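Local coordinates for rhamnose ABC transporter, rhamnose-binding protein (PDB 5BQ3) that probably binds a sugar such as rhamnose outside the cell membrane and delivers it to an ABC transporter, at residues G275-Y280 against V314-P319; R125-N130 against A283-G288; F298-G301 against E305-I308; I30-K35 against N51-I56; L89-N94 against P101-A106. One frame throughout, in Å; residues are numbered along the deposited sequence.

Contact 1: G275-Y280 against V314-P319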
# COMPACT_ATOMS: atom_id res chain seq x y z
N GLY A 275 1.79 -9.00 -4.55
CA GLY A 275 2.66 -10.17 -4.60
C GLY A 275 2.50 -10.93 -5.91
O GLY A 275 3.48 -11.45 -6.44
N TYR A 276 1.26 -10.95 -6.45
CA TYR A 276 0.88 -11.58 -7.71
C TYR A 276 1.62 -10.94 -8.89
O TYR A 276 2.27 -11.66 -9.65
CB TYR A 276 -0.65 -11.49 -7.91
CG TYR A 276 -1.20 -12.39 -9.00
CD1 TYR A 276 -1.63 -13.68 -8.71
CD2 TYR A 276 -1.33 -11.93 -10.30
CE1 TYR A 276 -2.14 -14.51 -9.71
CE2 TYR A 276 -1.85 -12.74 -11.31
CZ TYR A 276 -2.25 -14.03 -11.01
OH TYR A 276 -2.76 -14.83 -12.00
N VAL A 277 1.54 -9.60 -9.03
CA VAL A 277 2.19 -8.81 -10.09
C VAL A 277 3.72 -8.94 -9.99
O VAL A 277 4.38 -9.12 -11.01
CB VAL A 277 1.72 -7.31 -10.07
CG1 VAL A 277 2.52 -6.45 -11.05
CG2 VAL A 277 0.23 -7.20 -10.37
N ALA A 278 4.27 -8.88 -8.76
CA ALA A 278 5.70 -8.98 -8.47
C ALA A 278 6.30 -10.31 -8.94
O ALA A 278 7.39 -10.31 -9.52
CB ALA A 278 5.95 -8.78 -6.99
N ALA A 279 5.60 -11.44 -8.71
CA ALA A 279 6.04 -12.78 -9.11
C ALA A 279 6.06 -12.91 -10.63
O ALA A 279 6.96 -13.55 -11.17
CB ALA A 279 5.15 -13.83 -8.49
N TYR A 280 5.07 -12.28 -11.33
CA TYR A 280 4.99 -12.29 -12.79
C TYR A 280 6.04 -11.36 -13.40
O TYR A 280 6.56 -11.66 -14.47
CB TYR A 280 3.58 -11.90 -13.27
CG TYR A 280 2.64 -13.08 -13.40
CD1 TYR A 280 2.58 -13.83 -14.57
CD2 TYR A 280 1.84 -13.48 -12.33
CE1 TYR A 280 1.73 -14.93 -14.69
CE2 TYR A 280 0.98 -14.58 -12.44
CZ TYR A 280 0.94 -15.30 -13.61
OH TYR A 280 0.10 -16.38 -13.72
N VAL A 314 6.28 -0.12 -11.46
CA VAL A 314 5.05 -0.73 -11.97
C VAL A 314 3.95 -0.52 -10.91
O VAL A 314 4.16 -0.85 -9.75
CB VAL A 314 5.24 -2.24 -12.31
CG1 VAL A 314 3.96 -2.86 -12.85
CG2 VAL A 314 6.40 -2.45 -13.29
N VAL A 315 2.80 0.04 -11.31
CA VAL A 315 1.67 0.27 -10.40
C VAL A 315 0.65 -0.85 -10.60
O VAL A 315 0.24 -1.12 -11.74
CB VAL A 315 1.05 1.70 -10.55
CG1 VAL A 315 -0.13 1.90 -9.61
CG2 VAL A 315 2.09 2.79 -10.33
N VAL A 316 0.24 -1.51 -9.49
CA VAL A 316 -0.74 -2.61 -9.47
C VAL A 316 -2.10 -2.10 -9.98
O VAL A 316 -2.72 -2.75 -10.83
CB VAL A 316 -0.84 -3.28 -8.07
CG1 VAL A 316 -1.89 -4.39 -8.05
CG2 VAL A 316 0.51 -3.83 -7.62
N GLY A 317 -2.54 -0.94 -9.48
CA GLY A 317 -3.81 -0.34 -9.89
C GLY A 317 -4.29 0.78 -9.00
O GLY A 317 -3.54 1.29 -8.16
N ASP A 318 -5.56 1.18 -9.19
CA ASP A 318 -6.21 2.24 -8.41
C ASP A 318 -6.58 1.71 -7.01
O ASP A 318 -6.82 0.50 -6.88
CB ASP A 318 -7.47 2.76 -9.13
CG ASP A 318 -7.23 3.44 -10.48
OD1 ASP A 318 -6.17 4.08 -10.65
OD2 ASP A 318 -8.13 3.39 -11.34
N PRO A 319 -6.62 2.56 -5.95
CA PRO A 319 -6.98 2.05 -4.61
C PRO A 319 -8.34 1.34 -4.58
O PRO A 319 -9.27 1.75 -5.27
CB PRO A 319 -6.99 3.30 -3.73
CG PRO A 319 -6.14 4.28 -4.45
CD PRO A 319 -6.35 4.01 -5.90
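V277 meets V314 and V316 through methyl groups alone, and the two flat groups here, the rings of Y276 and Y280, take no part in that meeting; Y280 has the carbonyl O of Y276 at its edge, in the ring plane, while both phenol OH groups hydrogen-bond to E55 OE1, and Y276 OH also to N302 N. The setting is the six-stranded lobe of a type I periplasmic-binding-protein fold, where helix 271-287 packs on the parallel sheet, here against 313-315, one of its two edge strands. The helix comes nearest at V277, whose CA is 6.9 Å from the CA of V316. Its isopropyl group points at the strand and splits its two methyls between two residues. CG1, anti to the backbone N of V277 (chi1 172°), comes within 4.3 Å of V314 CG1, and CG2 turns to V316. V314 also points toward the helix, whereas V315 points away. I129 of the adjacent strand 127-130 touches all three valines and fills in beside them. No hydrogen bond crosses between the segments; the helix is held from within, as by A279 N to G275 O at 3.1 Å. Past V316 the chain leaves toward the second lobe, and P319 touches Q136 and T140 of helix 134-149. At the V316 end the closest approach is V277 CG2 to V316 CG1 at 4.2 Å.

Contact 2: R125-N130 against A283-G288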
# COMPACT_ATOMS: atom_id res chain seq x y z
N ARG A 125 17.80 -2.53 -7.49
CA ARG A 125 16.77 -3.43 -8.01
C ARG A 125 16.55 -3.24 -9.51
O ARG A 125 16.86 -2.18 -10.07
CB ARG A 125 15.45 -3.26 -7.22
CG ARG A 125 14.55 -2.09 -7.61
CD ARG A 125 15.08 -0.74 -7.16
NE ARG A 125 14.05 0.29 -7.22
CZ ARG A 125 13.75 1.00 -8.30
NH1 ARG A 125 14.41 0.80 -9.44
NH2 ARG A 125 12.79 1.91 -8.26
N ASP A 126 16.02 -4.28 -10.15
CA ASP A 126 15.73 -4.31 -11.58
C ASP A 126 14.35 -3.72 -11.86
O ASP A 126 14.14 -3.18 -12.95
CB ASP A 126 15.80 -5.76 -12.11
CG ASP A 126 17.18 -6.38 -12.02
OD1 ASP A 126 18.04 -6.02 -12.85
OD2 ASP A 126 17.39 -7.25 -11.15
N LEU A 127 13.43 -3.80 -10.87
CA LEU A 127 12.04 -3.33 -10.95
C LEU A 127 11.44 -3.12 -9.56
O LEU A 127 11.78 -3.84 -8.62
CB LEU A 127 11.21 -4.41 -11.70
CG LEU A 127 10.26 -3.97 -12.82
CD1 LEU A 127 11.00 -3.29 -13.97
CD2 LEU A 127 9.53 -5.16 -13.38
N PHE A 128 10.53 -2.13 -9.44
CA PHE A 128 9.78 -1.86 -8.21
C PHE A 128 8.27 -1.96 -8.50
O PHE A 128 7.80 -1.40 -9.48
CB PHE A 128 10.13 -0.49 -7.59
CG PHE A 128 9.25 -0.04 -6.44
CD1 PHE A 128 9.08 -0.83 -5.31
CD2 PHE A 128 8.59 1.19 -6.49
CE1 PHE A 128 8.25 -0.42 -4.26
CE2 PHE A 128 7.76 1.60 -5.43
CZ PHE A 128 7.60 0.79 -4.33
N ILE A 129 7.54 -2.71 -7.65
CA ILE A 129 6.10 -2.91 -7.77
C ILE A 129 5.42 -2.12 -6.66
O ILE A 129 5.55 -2.46 -5.48
CB ILE A 129 5.67 -4.41 -7.77
CG1 ILE A 129 6.62 -5.32 -8.63
CG2 ILE A 129 4.20 -4.59 -8.17
CD1 ILE A 129 6.71 -5.03 -10.17
N ASN A 130 4.72 -1.04 -7.03
CA ASN A 130 3.99 -0.20 -6.09
C ASN A 130 2.51 -0.56 -6.12
O ASN A 130 1.95 -0.78 -7.19
CB ASN A 130 4.20 1.28 -6.41
CG ASN A 130 4.05 2.24 -5.25
OD1 ASN A 130 3.78 1.87 -4.09
ND2 ASN A 130 4.26 3.51 -5.53
N ALA A 283 9.43 -13.19 -13.14
CA ALA A 283 9.43 -14.28 -14.11
C ALA A 283 9.70 -13.75 -15.52
O ALA A 283 10.38 -14.42 -16.30
CB ALA A 283 8.10 -15.02 -14.07
N ALA A 284 9.17 -12.55 -15.83
CA ALA A 284 9.34 -11.87 -17.11
C ALA A 284 10.78 -11.40 -17.32
O ALA A 284 11.30 -11.48 -18.43
CB ALA A 284 8.38 -10.69 -17.20
N LEU A 285 11.43 -10.91 -16.24
CA LEU A 285 12.83 -10.45 -16.25
C LEU A 285 13.80 -11.63 -16.40
O LEU A 285 14.79 -11.52 -17.13
CB LEU A 285 13.16 -9.66 -14.97
CG LEU A 285 12.63 -8.23 -14.85
CD1 LEU A 285 12.51 -7.83 -13.40
CD2 LEU A 285 13.52 -7.25 -15.59
N ASP A 286 13.51 -12.74 -15.70
CA ASP A 286 14.33 -13.95 -15.69
C ASP A 286 14.24 -14.74 -17.00
O ASP A 286 15.25 -15.32 -17.42
CB ASP A 286 13.91 -14.84 -14.51
CG ASP A 286 14.98 -15.78 -14.00
OD1 ASP A 286 16.17 -15.38 -14.00
OD2 ASP A 286 14.63 -16.88 -13.54
N SER A 287 13.05 -14.78 -17.64
CA SER A 287 12.85 -15.48 -18.91
C SER A 287 13.49 -14.73 -20.08
O SER A 287 13.89 -15.35 -21.07
CB SER A 287 11.37 -15.71 -19.19
OG SER A 287 10.66 -14.48 -19.25
N GLY A 288 13.58 -13.40 -19.96
CA GLY A 288 14.16 -12.52 -20.97
C GLY A 288 13.13 -11.78 -21.81
O GLY A 288 13.49 -11.19 -22.83
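D126 and L285 mark the nearest backbone approach, CA to CA 8.2 Å, where strand 127-130 is about to begin and helix 271-287 is one turn from its end at G288, which leaves the helix with a positive phi of 102°. Between these backbones L285 does the reaching. Its CG lies beside the backbone N and anti to the carbonyl carbon (chi1 -76°), which sends the CD1 methyl toward the strand. CD1 stands 4.0 Å from L127 CB and also 4.0 Å from L127 CD2, touching the base and one branch of that leucine, and it lies 4.1 Å from D126 CB. Only the methylene of D126 is used here: its carboxylate turns to other partners, OD2 accepting from V113 N and OD1 forming a salt bridge with R107 NH2. The apolar part of the aspartate thus lines the leucine while its charge is paired beyond the contact. L127 continues the same apolar surface to A281 of the helix and V314 of the next strand. Although 152 residues lie between the segments, with the second lobe's sheet built in between, they pack a late helix on the sheet of the first lobe, as in type I periplasmic binding proteins, whose chain passes back and forth between two Rossmann-like lobes.

Contact 3: F298-G301 against E305-I308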
# COMPACT_ATOMS: atom_id res chain seq x y z
N PHE A 298 4.58 -6.29 -19.71
CA PHE A 298 4.60 -7.69 -19.28
C PHE A 298 3.19 -8.12 -18.85
O PHE A 298 2.42 -7.29 -18.36
CB PHE A 298 5.63 -7.92 -18.16
CG PHE A 298 5.29 -7.33 -16.80
CD1 PHE A 298 5.59 -6.01 -16.51
CD2 PHE A 298 4.72 -8.12 -15.81
CE1 PHE A 298 5.29 -5.47 -15.26
CE2 PHE A 298 4.41 -7.57 -14.56
CZ PHE A 298 4.71 -6.26 -14.29
N THR A 299 2.86 -9.41 -19.03
CA THR A 299 1.56 -9.96 -18.64
C THR A 299 1.64 -10.43 -17.18
O THR A 299 2.54 -11.18 -16.81
CB THR A 299 1.12 -11.08 -19.61
OG1 THR A 299 1.29 -10.63 -20.95
CG2 THR A 299 -0.32 -11.52 -19.39
N ALA A 300 0.69 -9.95 -16.36
CA ALA A 300 0.61 -10.27 -14.93
C ALA A 300 -0.58 -11.21 -14.66
O ALA A 300 -1.48 -10.88 -13.88
CB ALA A 300 0.49 -8.99 -14.12
N GLY A 301 -0.56 -12.36 -15.33
CA GLY A 301 -1.57 -13.41 -15.22
C GLY A 301 -3.00 -13.01 -15.48
O GLY A 301 -3.33 -12.52 -16.57
N GLU A 305 -2.09 -7.11 -18.62
CA GLU A 305 -0.77 -6.52 -18.86
C GLU A 305 -0.51 -5.28 -17.98
O GLU A 305 -1.45 -4.64 -17.51
CB GLU A 305 -0.60 -6.15 -20.34
CG GLU A 305 -0.31 -7.35 -21.22
CD GLU A 305 0.30 -7.03 -22.57
OE1 GLU A 305 -0.36 -6.33 -23.37
OE2 GLU A 305 1.42 -7.52 -22.84
N ARG A 306 0.78 -4.98 -17.75
CA ARG A 306 1.26 -3.83 -16.97
C ARG A 306 2.45 -3.18 -17.68
O ARG A 306 3.25 -3.89 -18.29
CB ARG A 306 1.66 -4.23 -15.54
CG ARG A 306 0.51 -4.65 -14.62
CD ARG A 306 -0.46 -3.53 -14.29
NE ARG A 306 -1.42 -3.92 -13.25
CZ ARG A 306 -2.53 -4.62 -13.47
NH1 ARG A 306 -2.84 -5.02 -14.69
NH2 ARG A 306 -3.34 -4.91 -12.46
N THR A 307 2.58 -1.85 -17.58
CA THR A 307 3.67 -1.09 -18.20
C THR A 307 4.66 -0.62 -17.12
O THR A 307 4.24 -0.20 -16.04
CB THR A 307 3.10 0.10 -19.02
OG1 THR A 307 2.20 -0.40 -20.00
CG2 THR A 307 4.18 0.90 -19.74
N ILE A 308 5.97 -0.69 -17.44
CA ILE A 308 7.04 -0.21 -16.57
C ILE A 308 7.13 1.30 -16.77
O ILE A 308 7.43 1.76 -17.88
CB ILE A 308 8.39 -0.95 -16.84
CG1 ILE A 308 8.25 -2.47 -16.61
CG2 ILE A 308 9.53 -0.37 -15.98
CD1 ILE A 308 9.16 -3.33 -17.44
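F298 and R306 form the hydrogen-bonded pair of a short antiparallel hairpin, strands 297-299 and 305-307, and each satisfies the other's backbone. F298 N gives its proton to R306 O at 3.1 Å (N-H...O 164°), and R306 N returns one to F298 O at 2.9 Å (155°). F298 O also receives a CA-H...O contact from E305 CA, 3.3 Å away. T299 and E305 make the neighbouring non-hydrogen-bonded pair, with CA atoms 4.2 Å apart. On their face of the hairpin T299 OG1 comes to 3.6 Å from E305 OE2, too long to count as a bond; the carboxylate finds its strong partner in K297 NZ, a salt bridge through OE1, and OE2 adds a weak bond to S20 N. On the other face R306 CB lies over the F298 ring, a CH-pi contact 4.2 Å from the centroid, while I308 CG1 nears F298 CE1. Beyond CB the arginine bends at chi2 (-66°) and folds back on its own strand: NH1 donates to E305 O at 3.2 Å, with that oxygen in the guanidinium plane but the donor well above the carbonyl plane. NH1 is shared with L303 O, and NH2 makes a weak bond to V316 O, so three backbone carbonyls, one of them weakly, probably restrain the guanidinium. The F298 side chain ties the hairpin to the lobe, touching V277 and A281 of helix 271-287, A284 through its CB, and V314 of strand 313-315, which R306 and I308 also meet.

Contact 4: I30-K35 against N51-I56; sequences ITFIPK and NAAGEI
A53 is the point where helix 40-56 meets strand 29-33, its CB methyl set against I30 and F32. The tight side is small. I30 CG2 approaches A53 CB to 3.8 Å, placed there because CG1 takes the position anti to the backbone N of I30 (chi1 -168°), leaving CG2 between the N and the carbonyl carbon. F32, two residues along and on the same side of the strand, brings its far ring atom: CZ is 4.3 Å from A53 CB, with the methyl at the ring edge and near its plane, so A53 uses neither ring face. The backbones stay 7.6 Å apart even at their closest, measured between the CA atoms of I30 and A53. V61 of strand 60-63 also touches I30, F32 and A53. On the solvent side N51 and G54 are exposed and stay away from the strand; E55 is exposed too, but its OE1 is bonded to Y276 OH and Y280 OH. I56 faces the strand without touching it, I56 CD1 staying 6.1 Å from I30 CD1. A52 turns to helix 271-287, which lies beside this helix on the same face of the sheet. Strand 29-33, helix 40-56 and strand 60-63 form a beta-alpha-beta crossover. With no hydrogen bond or charge across it, the contact depends on shape: an alanine methyl admits the helix close to the sheet, and the directional E55 bonds lie outside it.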
# COMPACT_ATOMS: atom_id res chain seq x y z
N ILE A 30 12.39 -18.92 -7.11
CA ILE A 30 11.89 -17.62 -6.66
C ILE A 30 11.82 -17.60 -5.12
O ILE A 30 11.41 -18.59 -4.51
CB ILE A 30 10.53 -17.23 -7.33
CG1 ILE A 30 10.17 -15.74 -7.08
CG2 ILE A 30 9.38 -18.19 -6.96
CD1 ILE A 30 9.11 -15.15 -8.01
N THR A 31 12.24 -16.48 -4.51
CA THR A 31 12.22 -16.31 -3.05
C THR A 31 11.62 -14.94 -2.70
O THR A 31 12.02 -13.92 -3.27
CB THR A 31 13.61 -16.53 -2.43
OG1 THR A 31 14.04 -17.85 -2.74
CG2 THR A 31 13.61 -16.35 -0.93
N PHE A 32 10.67 -14.95 -1.76
CA PHE A 32 9.97 -13.77 -1.26
C PHE A 32 10.47 -13.44 0.14
O PHE A 32 10.42 -14.29 1.03
CB PHE A 32 8.44 -14.00 -1.26
CG PHE A 32 7.85 -14.39 -2.59
CD1 PHE A 32 7.78 -15.73 -2.98
CD2 PHE A 32 7.35 -13.43 -3.46
CE1 PHE A 32 7.26 -16.09 -4.22
CE2 PHE A 32 6.81 -13.79 -4.70
CZ PHE A 32 6.78 -15.12 -5.07
N ILE A 33 11.02 -12.22 0.33
CA ILE A 33 11.53 -11.78 1.62
C ILE A 33 10.67 -10.60 2.12
O ILE A 33 10.82 -9.48 1.65
CB ILE A 33 13.06 -11.43 1.61
CG1 ILE A 33 13.90 -12.60 1.05
CG2 ILE A 33 13.54 -11.04 3.03
CD1 ILE A 33 15.29 -12.21 0.54
N PRO A 34 9.75 -10.84 3.10
CA PRO A 34 8.96 -9.73 3.64
C PRO A 34 9.77 -8.91 4.65
O PRO A 34 10.89 -9.29 4.98
CB PRO A 34 7.77 -10.44 4.30
CG PRO A 34 8.32 -11.75 4.73
CD PRO A 34 9.44 -12.11 3.79
N LYS A 35 9.19 -7.79 5.14
CA LYS A 35 9.82 -6.93 6.14
C LYS A 35 10.05 -7.69 7.45
O LYS A 35 11.09 -7.54 8.09
CB LYS A 35 8.92 -5.71 6.42
CG LYS A 35 8.99 -4.61 5.38
CD LYS A 35 8.14 -3.43 5.80
CE LYS A 35 8.33 -2.25 4.89
NZ LYS A 35 7.51 -1.08 5.31
N ASN A 51 1.03 -18.14 -4.98
CA ASN A 51 -0.02 -18.62 -5.88
C ASN A 51 0.31 -18.27 -7.33
O ASN A 51 0.12 -19.11 -8.21
CB ASN A 51 -1.38 -18.06 -5.47
CG ASN A 51 -2.16 -18.96 -4.53
OD1 ASN A 51 -1.63 -19.49 -3.55
ND2 ASN A 51 -3.44 -19.13 -4.81
N ALA A 52 0.86 -17.06 -7.58
CA ALA A 52 1.28 -16.61 -8.91
C ALA A 52 2.47 -17.43 -9.40
O ALA A 52 2.46 -17.87 -10.55
CB ALA A 52 1.63 -15.13 -8.88
N ALA A 53 3.47 -17.67 -8.52
CA ALA A 53 4.69 -18.45 -8.81
C ALA A 53 4.36 -19.90 -9.19
O ALA A 53 5.05 -20.49 -10.02
CB ALA A 53 5.62 -18.42 -7.61
N GLY A 54 3.30 -20.45 -8.58
CA GLY A 54 2.80 -21.79 -8.86
C GLY A 54 2.16 -21.86 -10.24
O GLY A 54 2.37 -22.84 -10.97
N GLU A 55 1.40 -20.81 -10.62
CA GLU A 55 0.75 -20.66 -11.92
C GLU A 55 1.79 -20.55 -13.04
O GLU A 55 1.63 -21.18 -14.08
CB GLU A 55 -0.16 -19.41 -11.93
CG GLU A 55 -1.48 -19.57 -11.20
CD GLU A 55 -2.34 -18.32 -11.13
OE1 GLU A 55 -2.31 -17.51 -12.08
OE2 GLU A 55 -3.07 -18.17 -10.12
N ILE A 56 2.85 -19.75 -12.80
CA ILE A 56 3.97 -19.52 -13.72
C ILE A 56 4.71 -20.85 -13.96
O ILE A 56 4.98 -21.21 -15.11
CB ILE A 56 4.91 -18.40 -13.15
CG1 ILE A 56 4.21 -17.03 -13.15
CG2 ILE A 56 6.22 -18.32 -13.93
CD1 ILE A 56 4.72 -16.03 -12.12

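Contact 5: L89-N94 against P101-A106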
# COMPACT_ATOMS: atom_id res chain seq x y z
N LEU A 89 14.49 -12.71 -6.80
CA LEU A 89 14.36 -12.26 -5.42
C LEU A 89 13.33 -11.13 -5.33
O LEU A 89 13.51 -10.08 -5.94
CB LEU A 89 15.71 -11.82 -4.86
CG LEU A 89 15.87 -11.93 -3.35
CD1 LEU A 89 16.36 -13.31 -2.95
CD2 LEU A 89 16.81 -10.87 -2.83
N VAL A 90 12.24 -11.37 -4.58
CA VAL A 90 11.16 -10.40 -4.37
C VAL A 90 11.26 -9.93 -2.91
O VAL A 90 11.11 -10.75 -2.01
CB VAL A 90 9.76 -10.95 -4.75
CG1 VAL A 90 8.72 -9.84 -4.76
CG2 VAL A 90 9.78 -11.65 -6.11
N ILE A 91 11.57 -8.63 -2.68
CA ILE A 91 11.78 -8.14 -1.31
C ILE A 91 11.05 -6.81 -1.00
O ILE A 91 10.99 -5.91 -1.82
CB ILE A 91 13.32 -8.00 -1.04
CG1 ILE A 91 13.62 -7.51 0.40
CG2 ILE A 91 14.04 -7.14 -2.10
CD1 ILE A 91 14.85 -8.04 1.01
N ALA A 92 10.51 -6.72 0.23
CA ALA A 92 9.89 -5.52 0.79
C ALA A 92 10.93 -4.91 1.74
O ALA A 92 11.08 -5.37 2.87
CB ALA A 92 8.60 -5.87 1.52
N ALA A 93 11.73 -3.96 1.21
CA ALA A 93 12.85 -3.32 1.91
C ALA A 93 12.44 -2.60 3.20
O ALA A 93 11.54 -1.76 3.19
CB ALA A 93 13.55 -2.35 0.97
N ASN A 94 13.12 -2.95 4.31
CA ASN A 94 12.91 -2.34 5.62
C ASN A 94 13.49 -0.92 5.64
O ASN A 94 12.92 -0.03 6.27
CB ASN A 94 13.55 -3.19 6.72
CG ASN A 94 12.65 -4.26 7.29
OD1 ASN A 94 11.48 -4.01 7.63
ND2 ASN A 94 13.19 -5.45 7.48
N PRO A 101 23.49 -2.70 -0.58
CA PRO A 101 24.71 -3.41 -1.00
C PRO A 101 24.50 -4.92 -1.20
O PRO A 101 25.12 -5.49 -2.10
CB PRO A 101 25.69 -3.15 0.15
CG PRO A 101 25.15 -1.98 0.86
CD PRO A 101 23.68 -2.10 0.76
N ALA A 102 23.64 -5.55 -0.37
CA ALA A 102 23.32 -6.98 -0.45
C ALA A 102 22.53 -7.29 -1.73
O ALA A 102 22.77 -8.32 -2.36
CB ALA A 102 22.55 -7.42 0.78
N LEU A 103 21.61 -6.38 -2.12
CA LEU A 103 20.79 -6.52 -3.33
C LEU A 103 21.61 -6.26 -4.59
O LEU A 103 21.33 -6.85 -5.63
CB LEU A 103 19.58 -5.58 -3.28
CG LEU A 103 18.49 -5.85 -2.23
CD1 LEU A 103 17.44 -4.76 -2.25
CD2 LEU A 103 17.84 -7.21 -2.44
N GLN A 104 22.63 -5.37 -4.51
CA GLN A 104 23.52 -5.06 -5.62
C GLN A 104 24.46 -6.24 -5.90
O GLN A 104 24.82 -6.48 -7.05
CB GLN A 104 24.32 -3.78 -5.35
CG GLN A 104 23.50 -2.51 -5.61
CD GLN A 104 24.24 -1.24 -5.27
OE1 GLN A 104 24.87 -1.12 -4.22
NE2 GLN A 104 24.13 -0.24 -6.12
N ASP A 105 24.82 -7.00 -4.84
CA ASP A 105 25.64 -8.21 -4.92
C ASP A 105 24.84 -9.35 -5.54
O ASP A 105 25.42 -10.26 -6.13
CB ASP A 105 26.18 -8.61 -3.54
CG ASP A 105 27.37 -7.81 -3.03
OD1 ASP A 105 28.11 -7.25 -3.88
OD2 ASP A 105 27.59 -7.80 -1.80
N ALA A 106 23.50 -9.30 -5.39
CA ALA A 106 22.58 -10.29 -5.96
C ALA A 106 22.49 -10.09 -7.47
O ALA A 106 22.57 -11.07 -8.22
CB ALA A 106 21.21 -10.17 -5.31
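L103 spans the gap between helix 100-109 and strand 88-91, reaching L89 and I91 in the beta-alpha-beta unit that runs on to strand 112-116, a repeating element of the Rossmann-like lobe. Its side chain can be followed outward. CB leaves the helix without aiming at the strand and is still 5.9 Å from I91 CG2. CG, beside the backbone N and anti to the carbonyl carbon (chi1 -67°), closes in to 4.6 Å from that same methyl. From there the fork divides the work: L103 CD1 comes to 4.2 Å from I91 CG2, on the strand's later residue, while CD2 sits between the two strand side chains. L89 meets that methyl with its own CD2, the two leucines crossing at about a right angle, and I91 offers the branch methyl CG2 rather than the longer CG1 arm. L89 and I91 point toward the helix and V90 lies on the opposite side of the strand, where it touches I30 and F32. A106 CB, one turn after L103, points toward the strand but stays 5.1 Å from L89 CD2, and with L103 it touches V113 of strand 112-116. Where the strand runs out, N94 is held by Q74 OE1 through its N, and its ND2 reaches K35 O. C100, disulfide-bonded to C124, stands just before P101 at the start of the helix. The centre of it all is L103 CD2, 3.8 Å from L89 CD2 and equally 3.8 Å from I91 CG2.

How the contacts relate
All five contacts belong to one lobe. Contacts 1, 2, 4 and 5 reach its six-stranded parallel sheet, and contact 3 is a hairpin beside it, nested in the loop that contact 1 closes. Contacts 1 and 3 have centres about 9 Å apart. Helix 271-287 serves contacts 1 and 2, whose strands are neighbours: V314 N lies 2.8 Å from F128 O, a probable hydrogen bond. Contacts 4 and 5 are joined likewise, I33 N to V90 O at 2.8 Å. Contacts 3 and 5 are farthest apart, about 22 Å between centres. In this family the sugar probably binds between the lobes, toward which segment 314-319 leads.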